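PDB 2BKL: prolyl endopeptidase from Myxococcus xanthus, which probably hydrolyses oligopeptides on the carboxyl side of proline, and more slowly of alanine, as a serine peptidase of family S9A. Local coordinates for residues K180-W186 / T203-L209; G238-V243 / V254-P259; L527-S533 / Y550-A556. One frame throughout, in Å; residues are numbered along the deposited sequence.

Contact 1: residues K180-W186 / T203-L209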
loop_
_atom_site.group_PDB
_atom_site.type_symbol
_atom_site.label_atom_id
_atom_site.label_comp_id
_atom_site.label_asym_id
_atom_site.label_seq_id
_atom_site.Cartn_x
_atom_site.Cartn_y
_atom_site.Cartn_z
ATOM N N LYS A 180 9.888 10.665 -27.659
ATOM C CA LYS A 180 11.023 11.580 -27.585
ATOM C C LYS A 180 11.281 12.123 -26.177
ATOM O O LYS A 180 12.325 12.748 -25.937
ATOM C CB LYS A 180 10.829 12.741 -28.566
ATOM C CG LYS A 180 10.929 12.287 -30.026
ATOM C CD LYS A 180 11.301 13.397 -30.985
ATOM C CE LYS A 180 11.492 12.887 -32.418
ATOM N NZ LYS A 180 12.461 11.746 -32.487
ATOM N N GLY A 181 10.382 11.841 -25.241
ATOM C CA GLY A 181 10.543 12.299 -23.873
ATOM C C GLY A 181 9.294 11.980 -23.073
ATOM O O GLY A 181 8.351 11.302 -23.556
ATOM N N PHE A 182 9.275 12.397 -21.821
ATOM C CA PHE A 182 8.180 12.048 -20.934
ATOM C C PHE A 182 7.884 13.164 -19.925
ATOM O O PHE A 182 8.772 13.943 -19.529
ATOM C CB PHE A 182 8.476 10.746 -20.209
ATOM C CG PHE A 182 9.809 10.709 -19.511
ATOM C CD1 PHE A 182 9.969 11.293 -18.236
ATOM C CD2 PHE A 182 10.884 10.032 -20.076
ATOM C CE1 PHE A 182 11.215 11.233 -17.598
ATOM C CE2 PHE A 182 12.129 9.972 -19.415
ATOM C CZ PHE A 182 12.270 10.555 -18.192
ATOM N N TYR A 183 6.615 13.264 -19.550
ATOM C CA TYR A 183 6.175 14.075 -18.410
ATOM C C TYR A 183 6.421 13.322 -17.124
ATOM O O TYR A 183 6.278 12.106 -17.068
ATOM C CB TYR A 183 4.680 14.365 -18.522
ATOM C CG TYR A 183 4.303 15.263 -19.681
ATOM C CD1 TYR A 183 4.324 16.661 -19.568
ATOM C CD2 TYR A 183 3.874 14.728 -20.892
ATOM C CE1 TYR A 183 3.973 17.459 -20.594
ATOM C CE2 TYR A 183 3.549 15.544 -21.948
ATOM C CZ TYR A 183 3.582 16.906 -21.786
ATOM O OH TYR A 183 3.239 17.758 -22.810
ATOM N N TYR A 184 6.761 14.030 -16.063
ATOM C CA TYR A 184 6.996 13.375 -14.779
ATOM C C TYR A 184 6.898 14.372 -13.633
ATOM O O TYR A 184 6.997 15.582 -13.818
ATOM C CB TYR A 184 8.366 12.657 -14.745
ATOM C CG TYR A 184 9.531 13.620 -14.778
ATOM C CD1 TYR A 184 9.898 14.302 -15.936
ATOM C CD2 TYR A 184 10.202 13.952 -13.622
ATOM C CE1 TYR A 184 10.947 15.227 -15.942
ATOM C CE2 TYR A 184 11.257 14.867 -13.627
ATOM C CZ TYR A 184 11.610 15.519 -14.782
ATOM O OH TYR A 184 12.636 16.436 -14.783
ATOM N N GLU A 185 6.720 13.817 -12.447
ATOM C CA GLU A 185 6.603 14.536 -11.179
ATOM C C GLU A 185 7.981 14.613 -10.549
ATOM O O GLU A 185 8.643 13.596 -10.366
ATOM C CB GLU A 185 5.683 13.781 -10.244
ATOM C CG GLU A 185 4.258 13.551 -10.730
ATOM C CD GLU A 185 4.064 12.630 -11.943
ATOM O OE1 GLU A 185 4.832 11.699 -12.185
ATOM O OE2 GLU A 185 3.089 12.842 -12.725
ATOM N N TRP A 186 8.418 15.836 -10.237
ATOM C CA TRP A 186 9.788 16.119 -9.828
ATOM C C TRP A 186 9.825 16.857 -8.486
ATOM O O TRP A 186 9.025 17.759 -8.252
ATOM C CB TRP A 186 10.466 17.007 -10.888
ATOM C CG TRP A 186 11.898 17.256 -10.598
ATOM C CD1 TRP A 186 12.919 16.341 -10.560
ATOM C CD2 TRP A 186 12.492 18.521 -10.321
ATOM N NE1 TRP A 186 14.107 16.969 -10.256
ATOM C CE2 TRP A 186 13.874 18.307 -10.126
ATOM C CE3 TRP A 186 11.999 19.819 -10.230
ATOM C CZ2 TRP A 186 14.757 19.348 -9.829
ATOM C CZ3 TRP A 186 12.875 20.855 -9.940
ATOM C CH2 TRP A 186 14.230 20.609 -9.744
ATOM N N THR A 203 6.668 19.290 -8.699
ATOM C CA THR A 203 6.426 20.015 -9.911
ATOM C C THR A 203 6.232 19.036 -11.056
ATOM O O THR A 203 6.805 17.957 -11.051
ATOM C CB THR A 203 7.651 20.912 -10.160
ATOM O OG1 THR A 203 7.836 21.750 -8.992
ATOM C CG2 THR A 203 7.419 21.857 -11.257
ATOM N N ILE A 204 5.443 19.396 -12.049
ATOM C CA ILE A 204 5.405 18.597 -13.266
ATOM C C ILE A 204 6.386 19.167 -14.269
ATOM O O ILE A 204 6.345 20.364 -14.520
ATOM C CB ILE A 204 4.006 18.542 -13.884
ATOM C CG1 ILE A 204 2.941 18.157 -12.858
ATOM C CG2 ILE A 204 3.997 17.604 -15.106
ATOM C CD1 ILE A 204 3.131 16.859 -12.139
ATOM N N ARG A 205 7.282 18.315 -14.778
ATOM C CA ARG A 205 8.269 18.688 -15.788
ATOM C C ARG A 205 8.169 17.780 -17.013
ATOM O O ARG A 205 7.527 16.746 -16.967
ATOM C CB ARG A 205 9.679 18.654 -15.210
ATOM C CG ARG A 205 9.840 19.628 -14.021
ATOM C CD ARG A 205 11.256 20.147 -13.853
ATOM N NE ARG A 205 12.229 19.070 -13.747
ATOM C CZ ARG A 205 13.545 19.270 -13.598
ATOM N NH1 ARG A 205 14.016 20.516 -13.496
ATOM N NH2 ARG A 205 14.384 18.243 -13.547
ATOM N N TYR A 206 8.791 18.203 -18.107
ATOM C CA TYR A 206 8.908 17.383 -19.315
ATOM C C TYR A 206 10.375 17.195 -19.588
ATOM O O TYR A 206 11.127 18.174 -19.690
ATOM C CB TYR A 206 8.238 17.990 -20.549
ATOM C CG TYR A 206 8.279 17.045 -21.739
ATOM C CD1 TYR A 206 7.328 16.072 -21.881
ATOM C CD2 TYR A 206 9.279 17.102 -22.689
ATOM C CE1 TYR A 206 7.357 15.167 -22.932
ATOM C CE2 TYR A 206 9.319 16.205 -23.750
ATOM C CZ TYR A 206 8.338 15.245 -23.869
ATOM O OH TYR A 206 8.397 14.355 -24.924
ATOM N N HIS A 207 10.795 15.953 -19.717
ATOM C CA HIS A 207 12.181 15.644 -20.034
ATOM C C HIS A 207 12.262 15.189 -21.490
ATOM O O HIS A 207 11.618 14.209 -21.884
ATOM C CB HIS A 207 12.750 14.553 -19.144
ATOM C CG HIS A 207 14.159 14.228 -19.499
ATOM N ND1 HIS A 207 15.133 15.194 -19.511
ATOM C CD2 HIS A 207 14.739 13.097 -19.955
ATOM C CE1 HIS A 207 16.270 14.661 -19.921
ATOM N NE2 HIS A 207 16.068 13.391 -20.190
ATOM N N THR A 208 13.028 15.912 -22.291
ATOM C CA THR A 208 13.330 15.487 -23.657
ATOM C C THR A 208 14.554 14.571 -23.628
ATOM O O THR A 208 15.602 14.951 -23.081
ATOM C CB THR A 208 13.602 16.716 -24.527
ATOM O OG1 THR A 208 12.410 17.528 -24.656
ATOM C CG2 THR A 208 13.986 16.291 -25.974
ATOM N N LEU A 209 14.449 13.364 -24.159
ATOM C CA LEU A 209 15.562 12.422 -24.128
ATOM C C LEU A 209 16.766 13.023 -24.816
ATOM O O LEU A 209 16.640 13.632 -25.892
ATOM C CB LEU A 209 15.232 11.118 -24.859
ATOM C CG LEU A 209 14.274 10.112 -24.252
ATOM C CD1 LEU A 209 14.369 8.763 -25.003
ATOM C CD2 LEU A 209 14.527 9.903 -22.779
HETATM O O HOH W 1 14.471 13.150 -27.587
#
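R205 and W186 form a stacked pair between the antiparallel strands 181-186 and 203-208. The guanidinium lies flat on the indole, the planes only 6° apart, with CZ of R205 3.6 Å from the centroid of the six-membered ring of W186, so stacking and cation-pi attraction act together. CG of W186 is anti to the backbone N (chi1 -176°), which brings the indole face under the guanidinium. The bend of R205 at chi3 turns its group over that ring while leaving its NE and NH2 side to Y184.

Among the polar contacts, Y184 OH accepts from R205 NE at 2.9 Å and from R205 NH2 at 2.8 Å. Both bonds are bent, and the oxygen sits about 20° out of the guanidinium plane. D216 also bonds this hydroxyl and takes H207 ND1, while H207 NE2 goes to D163; a polar network thus runs along the face bearing F182, Y184 and W186, and the acid probably helps to balance the arginine.

These are the two middle strands of a four-stranded antiparallel sheet, one blade of the beta-propeller domain. Main-chain bonds join the F182-H207, Y184-R205 and W186-T203 pairs, and one more, L209 N to K180 O at 2.8 Å, carries the pairing past the strand ends, where a water bridges the carbonyls of K180 and L209.

Aromatic packing occurs on both faces. Y206 directs its edge at the face of Y183 in a T-shaped pair, CD1 of Y206 lying 3.8 Å from CE2 of Y183. The rest of the Y206 ring passes across G181, where a side chain would clash with Y206 OH and H207 O; that hydroxyl hydrogen-bonds T176. On the other face, H207 CB makes a CH-pi contact 4.3 Å from the F182 ring centroid.

Contact 2: residues G238-V243 / V254-P259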
loop_
_atom_site.group_PDB
_atom_site.type_symbol
_atom_site.label_atom_id
_atom_site.label_comp_id
_atom_site.label_asym_id
_atom_site.label_seq_id
_atom_site.Cartn_x
_atom_site.Cartn_y
_atom_site.Cartn_z
ATOM N N GLY A 238 -1.715 11.811 -27.011
ATOM C CA GLY A 238 -0.880 12.946 -26.674
ATOM C C GLY A 238 -1.594 14.289 -26.676
ATOM O O GLY A 238 -0.986 15.327 -26.458
ATOM N N LYS A 239 -2.900 14.279 -26.899
ATOM C CA LYS A 239 -3.615 15.525 -27.127
ATOM C C LYS A 239 -4.157 16.155 -25.851
ATOM O O LYS A 239 -4.493 17.329 -25.846
ATOM C CB LYS A 239 -4.761 15.326 -28.128
ATOM C CG LYS A 239 -4.287 15.098 -29.569
ATOM C CD LYS A 239 -3.537 16.298 -30.153
ATOM C CE LYS A 239 -3.210 16.125 -31.643
ATOM N NZ LYS A 239 -1.724 16.081 -31.874
ATOM N N TYR A 240 -4.227 15.381 -24.771
ATOM C CA TYR A 240 -4.787 15.876 -23.516
ATOM C C TYR A 240 -3.840 15.563 -22.377
ATOM O O TYR A 240 -3.549 14.410 -22.054
ATOM C CB TYR A 240 -6.200 15.310 -23.273
ATOM C CG TYR A 240 -7.162 15.560 -24.419
ATOM C CD1 TYR A 240 -7.811 16.784 -24.555
ATOM C CD2 TYR A 240 -7.403 14.578 -25.375
ATOM C CE1 TYR A 240 -8.656 17.020 -25.601
ATOM C CE2 TYR A 240 -8.268 14.809 -26.430
ATOM C CZ TYR A 240 -8.876 16.041 -26.529
ATOM O OH TYR A 240 -9.749 16.332 -27.587
ATOM N N LEU A 241 -3.364 16.632 -21.771
ATOM C CA LEU A 241 -2.555 16.575 -20.564
ATOM C C LEU A 241 -3.386 16.951 -19.338
ATOM O O LEU A 241 -4.041 17.969 -19.313
ATOM C CB LEU A 241 -1.372 17.522 -20.723
ATOM C CG LEU A 241 -0.476 17.730 -19.513
ATOM C CD1 LEU A 241 0.297 16.479 -19.187
ATOM C CD2 LEU A 241 0.441 18.905 -19.807
ATOM N N PHE A 242 -3.359 16.093 -18.323
ATOM C CA PHE A 242 -4.088 16.293 -17.073
ATOM C C PHE A 242 -3.127 16.487 -15.893
ATOM O O PHE A 242 -2.074 15.834 -15.812
ATOM C CB PHE A 242 -4.962 15.073 -16.770
ATOM C CG PHE A 242 -6.013 14.836 -17.785
ATOM C CD1 PHE A 242 -7.173 15.570 -17.764
ATOM C CD2 PHE A 242 -5.825 13.896 -18.768
ATOM C CE1 PHE A 242 -8.152 15.372 -18.737
ATOM C CE2 PHE A 242 -6.766 13.697 -19.745
ATOM C CZ PHE A 242 -7.931 14.447 -19.729
ATOM N N VAL A 243 -3.509 17.382 -14.996
ATOM C CA VAL A 243 -2.831 17.569 -13.727
ATOM C C VAL A 243 -3.871 17.501 -12.626
ATOM O O VAL A 243 -4.893 18.199 -12.645
ATOM C CB VAL A 243 -2.056 18.876 -13.687
ATOM C CG1 VAL A 243 -1.529 19.161 -12.274
ATOM C CG2 VAL A 243 -0.879 18.837 -14.679
ATOM N N VAL A 254 -9.055 18.641 -10.892
ATOM C CA VAL A 254 -8.510 18.215 -12.170
ATOM C C VAL A 254 -8.370 19.418 -13.105
ATOM O O VAL A 254 -9.347 20.125 -13.334
ATOM C CB VAL A 254 -9.386 17.142 -12.867
ATOM C CG1 VAL A 254 -8.709 16.677 -14.151
ATOM C CG2 VAL A 254 -9.612 15.957 -11.941
ATOM N N TYR A 255 -7.162 19.613 -13.616
ATOM C CA TYR A 255 -6.849 20.587 -14.656
ATOM C C TYR A 255 -6.426 19.859 -15.919
ATOM O O TYR A 255 -5.910 18.745 -15.886
ATOM C CB TYR A 255 -5.732 21.518 -14.184
ATOM C CG TYR A 255 -6.150 22.408 -13.021
ATOM C CD1 TYR A 255 -6.109 21.949 -11.703
ATOM C CD2 TYR A 255 -6.599 23.705 -13.245
ATOM C CE1 TYR A 255 -6.504 22.769 -10.648
ATOM C CE2 TYR A 255 -6.979 24.528 -12.190
ATOM C CZ TYR A 255 -6.944 24.057 -10.904
ATOM O OH TYR A 255 -7.334 24.885 -9.861
ATOM N N TRP A 256 -6.641 20.485 -17.076
ATOM C CA TRP A 256 -6.183 19.915 -18.319
ATOM C C TRP A 256 -5.855 20.976 -19.339
ATOM O O TRP A 256 -6.267 22.120 -19.214
ATOM C CB TRP A 256 -7.244 18.979 -18.905
ATOM C CG TRP A 256 -8.485 19.660 -19.401
ATOM C CD1 TRP A 256 -9.518 20.138 -18.650
ATOM C CD2 TRP A 256 -8.846 19.890 -20.765
ATOM N NE1 TRP A 256 -10.487 20.678 -19.464
ATOM C CE2 TRP A 256 -10.099 20.531 -20.766
ATOM C CE3 TRP A 256 -8.223 19.642 -21.986
ATOM C CZ2 TRP A 256 -10.745 20.911 -21.944
ATOM C CZ3 TRP A 256 -8.855 20.018 -23.149
ATOM C CH2 TRP A 256 -10.109 20.638 -23.119
ATOM N N LYS A 257 -5.081 20.556 -20.319
ATOM C CA LYS A 257 -4.847 21.354 -21.506
ATOM C C LYS A 257 -4.441 20.462 -22.652
ATOM O O LYS A 257 -4.110 19.288 -22.476
ATOM C CB LYS A 257 -3.786 22.412 -21.276
ATOM C CG LYS A 257 -2.377 21.935 -21.030
ATOM C CD LYS A 257 -1.603 23.151 -20.554
ATOM C CE LYS A 257 -0.185 23.120 -20.848
ATOM N NZ LYS A 257 0.286 24.510 -20.509
ATOM N N ARG A 258 -4.473 21.041 -23.848
ATOM C CA ARG A 258 -3.806 20.454 -24.998
ATOM C C ARG A 258 -2.360 20.950 -24.898
ATOM O O ARG A 258 -2.116 22.126 -24.665
ATOM C CB ARG A 258 -4.477 20.897 -26.322
ATOM C CG ARG A 258 -5.970 20.506 -26.430
ATOM C CD ARG A 258 -6.653 20.818 -27.795
ATOM N NE ARG A 258 -8.110 20.587 -27.750
ATOM C CZ ARG A 258 -9.018 21.400 -27.191
ATOM N NH1 ARG A 258 -8.670 22.553 -26.626
ATOM N NH2 ARG A 258 -10.304 21.056 -27.193
ATOM N N PRO A 259 -1.378 20.057 -24.972
ATOM C CA PRO A 259 0.023 20.483 -24.875
ATOM C C PRO A 259 0.339 21.610 -25.859
ATOM O O PRO A 259 -0.048 21.523 -27.010
ATOM C CB PRO A 259 0.800 19.204 -25.223
ATOM C CG PRO A 259 -0.105 18.105 -24.781
ATOM C CD PRO A 259 -1.506 18.593 -25.060
HETATM O O HOH W 2 -10.828 18.571 -28.373
#
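F242 and W256 face each other as a non-hydrogen-bonded pair in the tightly packed part of this hairpin. CD1 of F242 touches CB of W256 at 3.6 Å and CG1 of V254 at 4.1 Å. With its CG between the backbone N and the carbonyl carbon (chi1 69°), W256 swings its indole alongside Y240; CZ3 of W256 lies at the edge of the Y240 ring, 3.7 Å from CD1. F284, in the next sheet, packs edge-to-face with Y240, F242 and W256. Backbone bonds flank this cluster, from L241 N to K257 O at 2.8 Å and from Y255 N to V243 O, also 2.8 Å.

The solvent side lies at the exposed K239 and the R258 end, where a water donates to Y240 OH and accepts from R258 NH2. The Y240 hydroxyl also bonds D282, and R258 is salt-bridged to E261. An alanine in place of Y240 would probably leave the W256 indole without its neighbour, and D282 and the bridging water without their hydroxyl partner. Strands 241-247 and 251-257 are the central hairpin of a four-stranded antiparallel blade, as expected of a beta-propeller.

Contact 3: residues L527-S533 / Y550-A556. With ZAH (N-[(benzyloxy)carbonyl]-L-alanyl-L-proline), chain C.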
loop_
_atom_site.group_PDB
_atom_site.type_symbol
_atom_site.label_atom_id
_atom_site.label_comp_id
_atom_site.label_asym_id
_atom_site.label_seq_id
_atom_site.Cartn_x
_atom_site.Cartn_y
_atom_site.Cartn_z
ATOM N N LEU A 527 -4.781 -15.142 20.931
ATOM C CA LEU A 527 -5.069 -14.214 19.843
ATOM C C LEU A 527 -3.967 -13.192 19.675
ATOM O O LEU A 527 -3.626 -12.484 20.611
ATOM C CB LEU A 527 -6.400 -13.492 20.112
ATOM C CG LEU A 527 -6.830 -12.416 19.102
ATOM C CD1 LEU A 527 -7.028 -13.019 17.738
ATOM C CD2 LEU A 527 -8.069 -11.680 19.564
ATOM N N ALA A 528 -3.465 -13.093 18.462
ATOM C CA ALA A 528 -2.500 -12.047 18.078
ATOM C C ALA A 528 -3.130 -11.112 17.049
ATOM O O ALA A 528 -3.966 -11.515 16.232
ATOM C CB ALA A 528 -1.252 -12.679 17.506
ATOM N N ILE A 529 -2.696 -9.859 17.080
ATOM C CA ILE A 529 -3.044 -8.878 16.064
ATOM C C ILE A 529 -1.814 -8.369 15.372
ATOM O O ILE A 529 -0.743 -8.257 15.966
ATOM C CB ILE A 529 -3.875 -7.731 16.636
ATOM C CG1 ILE A 529 -3.212 -7.040 17.838
ATOM C CG2 ILE A 529 -5.280 -8.222 16.959
ATOM C CD1 ILE A 529 -3.930 -5.816 18.315
ATOM N N TYR A 530 -1.971 -8.061 14.090
ATOM C CA TYR A 530 -0.903 -7.575 13.225
ATOM C C TYR A 530 -1.412 -6.392 12.417
ATOM O O TYR A 530 -2.508 -6.436 11.866
ATOM C CB TYR A 530 -0.388 -8.652 12.227
ATOM C CG TYR A 530 0.708 -8.116 11.283
ATOM C CD1 TYR A 530 0.385 -7.310 10.177
ATOM C CD2 TYR A 530 2.034 -8.313 11.531
ATOM C CE1 TYR A 530 1.365 -6.776 9.350
ATOM C CE2 TYR A 530 3.019 -7.803 10.682
ATOM C CZ TYR A 530 2.679 -7.024 9.624
ATOM O OH TYR A 530 3.689 -6.525 8.799
ATOM N N GLY A 531 -0.582 -5.358 12.327
ATOM C CA GLY A 531 -0.824 -4.297 11.379
ATOM C C GLY A 531 0.441 -3.552 11.070
ATOM O O GLY A 531 1.331 -3.506 11.897
ATOM N N GLY A 532 0.486 -2.934 9.898
ATOM C CA GLY A 532 1.623 -2.078 9.534
ATOM C C GLY A 532 1.251 -0.657 9.075
ATOM O O GLY A 532 0.202 -0.556 8.390
ATOM N N SER A 533 2.071 0.383 9.444
ATOM C CA SER A 533 1.912 1.781 9.003
ATOM C C SER A 533 0.645 2.442 9.650
ATOM O O SER A 533 0.634 2.659 11.010
ATOM C CB SER A 533 1.905 1.820 7.458
ATOM O OG SER A 533 2.035 3.171 6.988
ATOM N N TYR A 550 -6.247 -9.268 23.855
ATOM C CA TYR A 550 -5.171 -9.710 22.979
ATOM C C TYR A 550 -4.043 -10.384 23.743
ATOM O O TYR A 550 -3.712 -9.976 24.863
ATOM C CB TYR A 550 -4.610 -8.506 22.216
ATOM C CG TYR A 550 -5.679 -7.642 21.564
ATOM C CD1 TYR A 550 -6.380 -8.096 20.449
ATOM C CD2 TYR A 550 -6.006 -6.390 22.061
ATOM C CE1 TYR A 550 -7.342 -7.322 19.863
ATOM C CE2 TYR A 550 -6.988 -5.592 21.494
ATOM C CZ TYR A 550 -7.666 -6.070 20.380
ATOM O OH TYR A 550 -8.654 -5.316 19.826
ATOM N N GLY A 551 -3.472 -11.429 23.153
ATOM C CA GLY A 551 -2.325 -12.119 23.699
ATOM C C GLY A 551 -0.989 -11.601 23.176
ATOM O O GLY A 551 0.032 -11.620 23.897
ATOM N N ALA A 552 -0.984 -11.138 21.932
ATOM C CA ALA A 552 0.242 -10.636 21.316
ATOM C C ALA A 552 -0.083 -9.620 20.235
ATOM O O ALA A 552 -1.185 -9.626 19.651
ATOM C CB ALA A 552 1.050 -11.773 20.769
ATOM N N VAL A 553 0.892 -8.760 19.965
ATOM C CA VAL A 553 0.760 -7.688 18.979
ATOM C C VAL A 553 2.031 -7.660 18.163
ATOM O O VAL A 553 3.147 -7.635 18.728
ATOM C CB VAL A 553 0.596 -6.342 19.670
ATOM C CG1 VAL A 553 0.608 -5.167 18.694
ATOM C CG2 VAL A 553 -0.652 -6.292 20.537
ATOM N N VAL A 554 1.882 -7.641 16.855
ATOM C CA VAL A 554 2.972 -7.409 15.915
ATOM C C VAL A 554 2.674 -6.083 15.217
ATOM O O VAL A 554 1.644 -5.946 14.555
ATOM C CB VAL A 554 3.135 -8.546 14.889
ATOM C CG1 VAL A 554 4.359 -8.270 14.005
ATOM C CG2 VAL A 554 3.276 -9.895 15.592
ATOM N N CYS A 555 3.591 -5.117 15.360
ATOM C CA CYS A 555 3.328 -3.719 14.971
ATOM C C CYS A 555 4.457 -3.337 14.042
ATOM O O CYS A 555 5.605 -3.240 14.476
ATOM C CB CYS A 555 3.283 -2.852 16.234
ATOM S SG CYS A 555 3.045 -1.106 15.959
ATOM N N ALA A 556 4.174 -3.141 12.764
ATOM C CA ALA A 556 5.184 -2.864 11.742
ATOM C C ALA A 556 5.163 -1.422 11.289
ATOM O O ALA A 556 4.098 -0.805 11.120
ATOM C CB ALA A 556 4.999 -3.779 10.526
HETATM C C1 ZAH C . 1.231 3.591 5.852
HETATM O O2 ZAH C . -0.117 3.320 6.165
HETATM C C3 ZAH C . 1.489 5.083 5.534
HETATM C C4 ZAH C . 1.201 5.981 6.740
HETATM C C5 ZAH C . -0.250 6.426 6.612
HETATM C C6 ZAH C . -0.607 6.338 5.152
HETATM N N7 ZAH C . 0.543 5.669 4.558
HETATM C C8 ZAH C . 0.678 5.503 3.244
HETATM O O9 ZAH C . 1.793 4.947 2.804
HETATM C C10 ZAH C . -0.264 6.195 2.235
HETATM C C11 ZAH C . -1.448 5.234 2.123
HETATM N N14 ZAH C . 0.343 6.335 0.935
HETATM C C15 ZAH C . 1.267 7.238 0.707
HETATM O O16 ZAH C . 1.615 8.109 1.618
HETATM O O17 ZAH C . 1.868 7.276 -0.595
HETATM C C18 ZAH C . 2.986 8.193 -0.707
HETATM C C19 ZAH C . 3.769 7.985 -2.007
HETATM C C20 ZAH C . 3.147 8.261 -3.232
HETATM C C21 ZAH C . 3.845 8.065 -4.424
HETATM C C22 ZAH C . 5.168 7.617 -4.388
HETATM C C23 ZAH C . 5.802 7.364 -3.167
HETATM C C24 ZAH C . 5.098 7.546 -1.977
#
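L527 meets the second segment through its carbonyl oxygen, which accepts from two successive amides, G551 N at 2.8 Å and A552 N at 3.2 Å, as the chain turns into strand 552-556. Its CD2 also lies beside the ring of Y550. A528 sets its methyl next to that of A552, on the face covered by helix 657-674.

I529 turns to the other face, towards helix 534-545. Its CG1 stands between the backbone N and the carbonyl carbon (chi1 54°), sending CD1 over the middle of the Y550 ring, 4.0 Å from the centroid in a CH-pi contact, while CG2 touches CD1 of the same ring from 3.7 Å. CG1 meanwhile rests against CG2 of V553. The tyrosine is held at its far end by H510, which bonds the hydroxyl.

Strands 527-532 and 552-556 run parallel, 11° apart, joined by helix 534-545 in a beta-alpha-beta crossover at the heart of the alpha/beta-hydrolase sheet. Y530, on the same face as A528, crosses V554, with CD2 only 3.4 Å from CG1 of V554, and carries its hydroxyl on to the methyl of A556.

G531 and G532 then keep the strand end slim. G531 bonds V554 O through its N and A556 N through its O; a side chain on G532 would press tightly on A556 CB. S533 N, bonded to A556 O at 2.9 Å, ties the final turn to the neighbouring strand. The backbone of S533, just before helix 534-545, has a positive phi (70°), the strained geometry of a nucleophile elbow, consistent with the GxSxG sequence. OG, anti to its own amide nitrogen, is covalently joined to C1 of the benzyloxycarbonyl-Ala-Pro ligand at 1.5 Å. V619 and H651 touch this serine, and H651 with D616 probably completes the catalytic triad.

How the contacts relate
Along the chain the three contacts come in series. Contacts 1 and 2 belong to consecutive four-stranded sheets of the N-terminal beta-propeller; their centres are about 14 Å apart and they touch: Y183 packs on P259 and L241, and I204 on V243, so the sheets meet by side-chain packing. Contact 3 lies in the eight-stranded mixed sheet of the hydrolase domain, on the opposite side of the chain's centre, its centre about 42 Å from that of contact 1 and 45 Å from that of contact 2. The example separates two roles: the propeller is assembled sheet by sheet, whereas contact 3 presents the ligand-bearing serine. W249, in the turn of the contact 2 hairpin, lines the ligand pocket together with W574 of the hydrolase domain.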